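Local coordinates for PTS system, nitrogen regulatory IIA protein (Neisseria meningitidis, PDB 2A0J) that probably serves as a phosphoryl-accepting IIA component of the nitrogen branch of the bacterial phosphotransferase system, with a likely role in regulating partner proteins, at residues A[55-60]-A[87-92]; A[62-67]-A[95-100]. All coordinates share one frame; numbering follows the deposited sequence.

Interaction 1: A[55-60]-A[87-92]; sequences GSTGLG and VGFDAP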
loop_
_atom_site.group_PDB
_atom_site.type_symbol
_atom_site.label_atom_id
_atom_site.label_comp_id
_atom_site.label_asym_id
_atom_site.label_seq_id
_atom_site.Cartn_x
_atom_site.Cartn_y
_atom_site.Cartn_z
ATOM N N GLY A 55 -1.802 -14.810 3.702
ATOM C CA GLY A 55 -0.591 -14.950 2.915
ATOM C C GLY A 55 -0.053 -13.608 2.449
ATOM O O GLY A 55 -0.815 -12.661 2.258
ATOM N N SER A 56 1.261 -13.540 2.255
ATOM C CA SER A 56 1.928 -12.321 1.819
ATOM C C SER A 56 1.294 -11.645 0.610
ATOM O O SER A 56 0.983 -12.286 -0.399
ATOM C CB SER A 56 3.400 -12.605 1.505
ATOM O OG SER A 56 4.090 -11.401 1.199
ATOM N N THR A 57 1.117 -10.333 0.723
ATOM C CA THR A 57 0.540 -9.544 -0.349
ATOM C C THR A 57 1.657 -8.997 -1.211
ATOM O O THR A 57 1.454 -8.074 -1.988
ATOM C CB THR A 57 -0.326 -8.387 0.199
ATOM O OG1 THR A 57 0.361 -7.722 1.271
ATOM C CG2 THR A 57 -1.647 -8.932 0.710
ATOM N N GLY A 58 2.842 -9.583 -1.054
ATOM C CA GLY A 58 3.989 -9.187 -1.847
ATOM C C GLY A 58 3.805 -9.724 -3.255
ATOM O O GLY A 58 3.414 -10.877 -3.439
ATOM N N LEU A 59 4.076 -8.891 -4.252
ATOM C CA LEU A 59 3.918 -9.292 -5.648
ATOM C C LEU A 59 5.212 -9.840 -6.222
ATOM O O LEU A 59 5.230 -10.395 -7.319
ATOM C CB LEU A 59 3.470 -8.095 -6.489
ATOM C CG LEU A 59 2.126 -7.443 -6.155
ATOM C CD1 LEU A 59 1.972 -6.175 -6.976
ATOM C CD2 LEU A 59 0.994 -8.414 -6.444
ATOM N N GLY A 60 6.292 -9.687 -5.466
ATOM C CA GLY A 60 7.586 -10.142 -5.929
ATOM C C GLY A 60 8.371 -8.929 -6.410
ATOM O O GLY A 60 7.777 -7.946 -6.867
ATOM N N VAL A 87 12.471 -4.534 3.617
ATOM C CA VAL A 87 11.849 -5.217 4.749
ATOM C C VAL A 87 11.412 -6.626 4.380
ATOM O O VAL A 87 10.809 -6.836 3.327
ATOM C CB VAL A 87 10.613 -4.420 5.257
ATOM C CG1 VAL A 87 9.729 -5.294 6.136
ATOM C CG2 VAL A 87 11.073 -3.205 6.035
ATOM N N GLY A 88 11.738 -7.588 5.243
ATOM C CA GLY A 88 11.353 -8.974 5.007
ATOM C C GLY A 88 9.841 -9.024 4.993
ATOM O O GLY A 88 9.203 -8.806 6.019
ATOM N N PHE A 89 9.269 -9.303 3.828
ATOM C CA PHE A 89 7.822 -9.323 3.662
ATOM C C PHE A 89 7.248 -10.712 3.433
ATOM O O PHE A 89 6.062 -10.845 3.125
ATOM C CB PHE A 89 7.440 -8.441 2.472
ATOM C CG PHE A 89 6.225 -7.597 2.703
ATOM C CD1 PHE A 89 6.302 -6.439 3.475
ATOM C CD2 PHE A 89 4.995 -7.956 2.149
ATOM C CE1 PHE A 89 5.165 -5.647 3.694
ATOM C CE2 PHE A 89 3.849 -7.176 2.364
ATOM C CZ PHE A 89 3.933 -6.022 3.134
ATOM N N ASP A 90 8.075 -11.743 3.568
ATOM C CA ASP A 90 7.612 -13.106 3.354
ATOM C C ASP A 90 7.085 -13.221 1.920
ATOM O O ASP A 90 6.216 -14.038 1.626
ATOM C CB ASP A 90 6.507 -13.454 4.361
ATOM C CG ASP A 90 6.891 -13.101 5.804
ATOM O OD1 ASP A 90 6.722 -11.927 6.210
ATOM O OD2 ASP A 90 7.379 -13.994 6.532
ATOM N N ALA A 91 7.637 -12.389 1.038
ATOM C CA ALA A 91 7.257 -12.344 -0.373
ATOM C C ALA A 91 7.356 -13.681 -1.112
ATOM O O ALA A 91 8.082 -14.585 -0.695
ATOM C CB ALA A 91 8.099 -11.302 -1.092
ATOM N N PRO A 92 6.630 -13.806 -2.241
ATOM C CA PRO A 92 6.589 -15.006 -3.089
ATOM C C PRO A 92 7.921 -15.421 -3.724
ATOM O O PRO A 92 8.076 -16.578 -4.120
ATOM C CB PRO A 92 5.539 -14.649 -4.148
ATOM C CG PRO A 92 4.661 -13.684 -3.453
ATOM C CD PRO A 92 5.651 -12.814 -2.720
#

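Interaction 2: A[62-67]-A[95-100]; sequences GVAIPH and KPVSLI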
loop_
_atom_site.group_PDB
_atom_site.type_symbol
_atom_site.label_atom_id
_atom_site.label_comp_id
_atom_site.label_asym_id
_atom_site.label_seq_id
_atom_site.Cartn_x
_atom_site.Cartn_y
_atom_site.Cartn_z
ATOM N N GLY A 62 10.504 -6.735 -4.588
ATOM C CA GLY A 62 10.486 -5.574 -3.709
ATOM C C GLY A 62 9.187 -4.793 -3.613
ATOM O O GLY A 62 9.147 -3.732 -2.983
ATOM N N VAL A 63 8.130 -5.308 -4.233
ATOM C CA VAL A 63 6.831 -4.655 -4.208
ATOM C C VAL A 63 5.793 -5.460 -3.422
ATOM O O VAL A 63 5.912 -6.679 -3.273
ATOM C CB VAL A 63 6.294 -4.444 -5.628
ATOM C CG1 VAL A 63 4.931 -3.747 -5.571
ATOM C CG2 VAL A 63 7.296 -3.634 -6.444
ATOM N N ALA A 64 4.776 -4.765 -2.918
ATOM C CA ALA A 64 3.699 -5.393 -2.160
ATOM C C ALA A 64 2.463 -4.491 -2.178
ATOM O O ALA A 64 2.563 -3.276 -2.391
ATOM C CB ALA A 64 4.147 -5.656 -0.718
ATOM N N ILE A 65 1.301 -5.091 -1.947
ATOM C CA ILE A 65 0.038 -4.363 -1.941
ATOM C C ILE A 65 -0.869 -4.818 -0.806
ATOM O O ILE A 65 -1.875 -5.481 -1.037
ATOM C CB ILE A 65 -0.730 -4.558 -3.270
ATOM C CG1 ILE A 65 -0.757 -6.048 -3.642
ATOM C CG2 ILE A 65 -0.095 -3.724 -4.372
ATOM C CD1 ILE A 65 -1.699 -6.395 -4.778
ATOM N N PRO A 66 -0.524 -4.467 0.443
ATOM C CA PRO A 66 -1.375 -4.885 1.562
ATOM C C PRO A 66 -2.748 -4.226 1.402
ATOM O O PRO A 66 -2.835 -3.065 0.999
ATOM C CB PRO A 66 -0.627 -4.353 2.794
ATOM C CG PRO A 66 0.781 -4.153 2.325
ATOM C CD PRO A 66 0.614 -3.658 0.914
ATOM N N HIS A 67 -3.818 -4.949 1.710
ATOM C CA HIS A 67 -5.153 -4.363 1.588
ATOM C C HIS A 67 -6.192 -5.011 2.514
ATOM O O HIS A 67 -5.972 -6.102 3.045
ATOM C CB HIS A 67 -5.628 -4.433 0.128
ATOM C CG HIS A 67 -5.597 -5.811 -0.460
ATOM N ND1 HIS A 67 -4.449 -6.380 -0.967
ATOM C CD2 HIS A 67 -6.571 -6.742 -0.603
ATOM C CE1 HIS A 67 -4.717 -7.600 -1.398
ATOM N NE2 HIS A 67 -5.999 -7.844 -1.188
ATOM N N LYS A 95 12.598 -12.212 -1.826
ATOM C CA LYS A 95 13.265 -10.920 -1.701
ATOM C C LYS A 95 12.452 -9.954 -0.859
ATOM O O LYS A 95 11.225 -9.934 -0.939
ATOM C CB LYS A 95 13.493 -10.290 -3.078
ATOM C CG LYS A 95 14.336 -11.118 -4.035
ATOM C CD LYS A 95 14.505 -10.390 -5.363
ATOM C CE LYS A 95 15.222 -11.252 -6.382
ATOM N NZ LYS A 95 14.435 -12.479 -6.706
ATOM N N PRO A 96 13.128 -9.132 -0.036
ATOM C CA PRO A 96 12.469 -8.145 0.828
ATOM C C PRO A 96 11.817 -7.042 -0.018
ATOM O O PRO A 96 12.070 -6.959 -1.220
ATOM C CB PRO A 96 13.614 -7.638 1.698
ATOM C CG PRO A 96 14.791 -7.733 0.773
ATOM C CD PRO A 96 14.592 -9.072 0.119
ATOM N N VAL A 97 10.980 -6.205 0.598
ATOM C CA VAL A 97 10.287 -5.146 -0.146
ATOM C C VAL A 97 10.597 -3.713 0.291
ATOM O O VAL A 97 10.807 -3.437 1.478
ATOM C CB VAL A 97 8.753 -5.342 -0.080
ATOM C CG1 VAL A 97 8.403 -6.794 -0.368
ATOM C CG2 VAL A 97 8.232 -4.910 1.274
ATOM N N SER A 98 10.601 -2.797 -0.676
ATOM C CA SER A 98 10.882 -1.388 -0.389
ATOM C C SER A 98 9.771 -0.470 -0.885
ATOM O O SER A 98 9.745 0.722 -0.571
ATOM C CB SER A 98 12.214 -0.966 -1.023
ATOM O OG SER A 98 13.320 -1.556 -0.353
ATOM N N LEU A 99 8.858 -1.028 -1.668
ATOM C CA LEU A 99 7.743 -0.257 -2.201
ATOM C C LEU A 99 6.417 -0.857 -1.740
ATOM O O LEU A 99 6.037 -1.948 -2.161
ATOM C CB LEU A 99 7.831 -0.215 -3.725
ATOM C CG LEU A 99 9.138 0.414 -4.221
ATOM C CD1 LEU A 99 9.082 0.637 -5.725
ATOM C CD2 LEU A 99 9.373 1.733 -3.504
ATOM N N ILE A 100 5.719 -0.136 -0.868
ATOM C CA ILE A 100 4.453 -0.622 -0.328
ATOM C C ILE A 100 3.234 0.269 -0.611
ATOM O O ILE A 100 3.205 1.442 -0.234
ATOM C CB ILE A 100 4.548 -0.830 1.229
ATOM C CG1 ILE A 100 5.780 -1.672 1.589
ATOM C CG2 ILE A 100 3.294 -1.531 1.748
ATOM C CD1 ILE A 100 7.082 -0.900 1.628
HETATM O O HOH W 1 9.911 -9.455 -3.289
#

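Interaction 1: A[55-60]-A[87-92]
Gly58 and Ala91 bring two irregular backbones to within 4.8 Å, CA to CA, where the loop leaving helix 41-52 passes the connection from strand 86-87 to strand 97-106. The heart of the contact is an ST turn at Ser56: its OG accepts from Gly58 N, two residues on, at 3.2 Å and with an N-H...O angle of 152°. The same hydroxyl donates across the gap to Phe89 O at 2.8 Å, so one oxygen both folds its own loop and ties it to the other. With OG anti to the backbone N (chi1 -175°), the hydroxyl lies beside the carbonyl carbon, on the side from which the chain runs on to Gly58. It reaches Phe89 O from 29° outside the carbonyl plane. That carbonyl is gripped a second time by Lys22 NZ of helix 22-33, and the lysine also makes a cation-pi contact with the Phe89 ring. Buried Phe89 reaches inward from its loop and packs on Leu25 and Phe26 of that helix. Thr57 meets the ring at its edge, in plane, OG1 lying 3.7 Å from CE2; the hydroxyl's polar partner is Glu52. Beyond Ala91, Pro92 sets the CD and CG of its ring against the carbonyl oxygen of Gly58, CD at 3.0 Å from Gly58 O.

Interaction 2: A[62-67]-A[95-100]
Gly62 O holds two consecutive amides of 95-100, Ser98 N at 2.9 Å and Leu99 N at 3.0 Å. Leu99 N lies almost on the extension of the C=O bond, with a C=O...N angle of 174°, whereas Ser98 N comes in at 132°, tilted from the carbonyl plane. Both donors gather on one oxygen where the chain turns its corner at Ser98. A weak bond follows from Ala64 N to Leu99 O, and that same carbonyl receives a CA-H...O contact from Val63. On the N-terminal side of Gly62 a water bridges the two segments, accepting from Gly62 N and donating to Lys95 O, and Gly62 CA leans on Pro96 O in a further CA-H...O contact.

These bonds set up parallel pairing of Val63 with Leu99 and Ala64 with Ile100, the start of the junction between edge strand 63-70 and strand 97-106 in the mixed sheet of this EIIA type-2 domain.

Apolar contacts lie on both faces. Val63 and Leu99 share one, with CG2 of the valine 4.4 Å from CB of the leucine; Phe124 and Leu133 from the helices after the sheet pack there too. On the face of Ala64 and Ile100, the branch methyl CG2 of Ile100 reaches Pro66 CD at 3.5 Å, the two side chains crossing at about a right angle. Ile100 CG2 is anti to its own nitrogen, which puts this methyl rather than the longer branch against the proline. Val97 brings its CG1 to 4.4 Å from Ala64 CB.

A polar bond inside 62-67 orients the imidazole of His67, probably the phosphoryl-accepting histidine of the family signature: ND1 donates to Ile65 O at 2.7 Å, with the oxygen in the ring plane.

In the fold
Interactions 1 and 2 lie side by side, their centres about 6 Å apart, and their segments alternate along the chain: 55-60, 62-67, 87-92, 95-100. Interaction 2 joins edge strand 63-70 to strand 97-106, while interaction 1 brings together the loops that lead into those same strands. Of two probable backbone hydrogen bonds, Ile65 N to Thr57 O ties loop 55-60 to strand 63-70, and Val97 N to Val87 O joins strand 86-87 to the start of strand 97-106 across the loop carrying Phe89. The Phe89 ring packs on Val97 and covers the sheet on the face of Ala64, while Leu59 packs on Ile65 and helix 110-124, close to the strand that carries His67, the probable phosphorylation site.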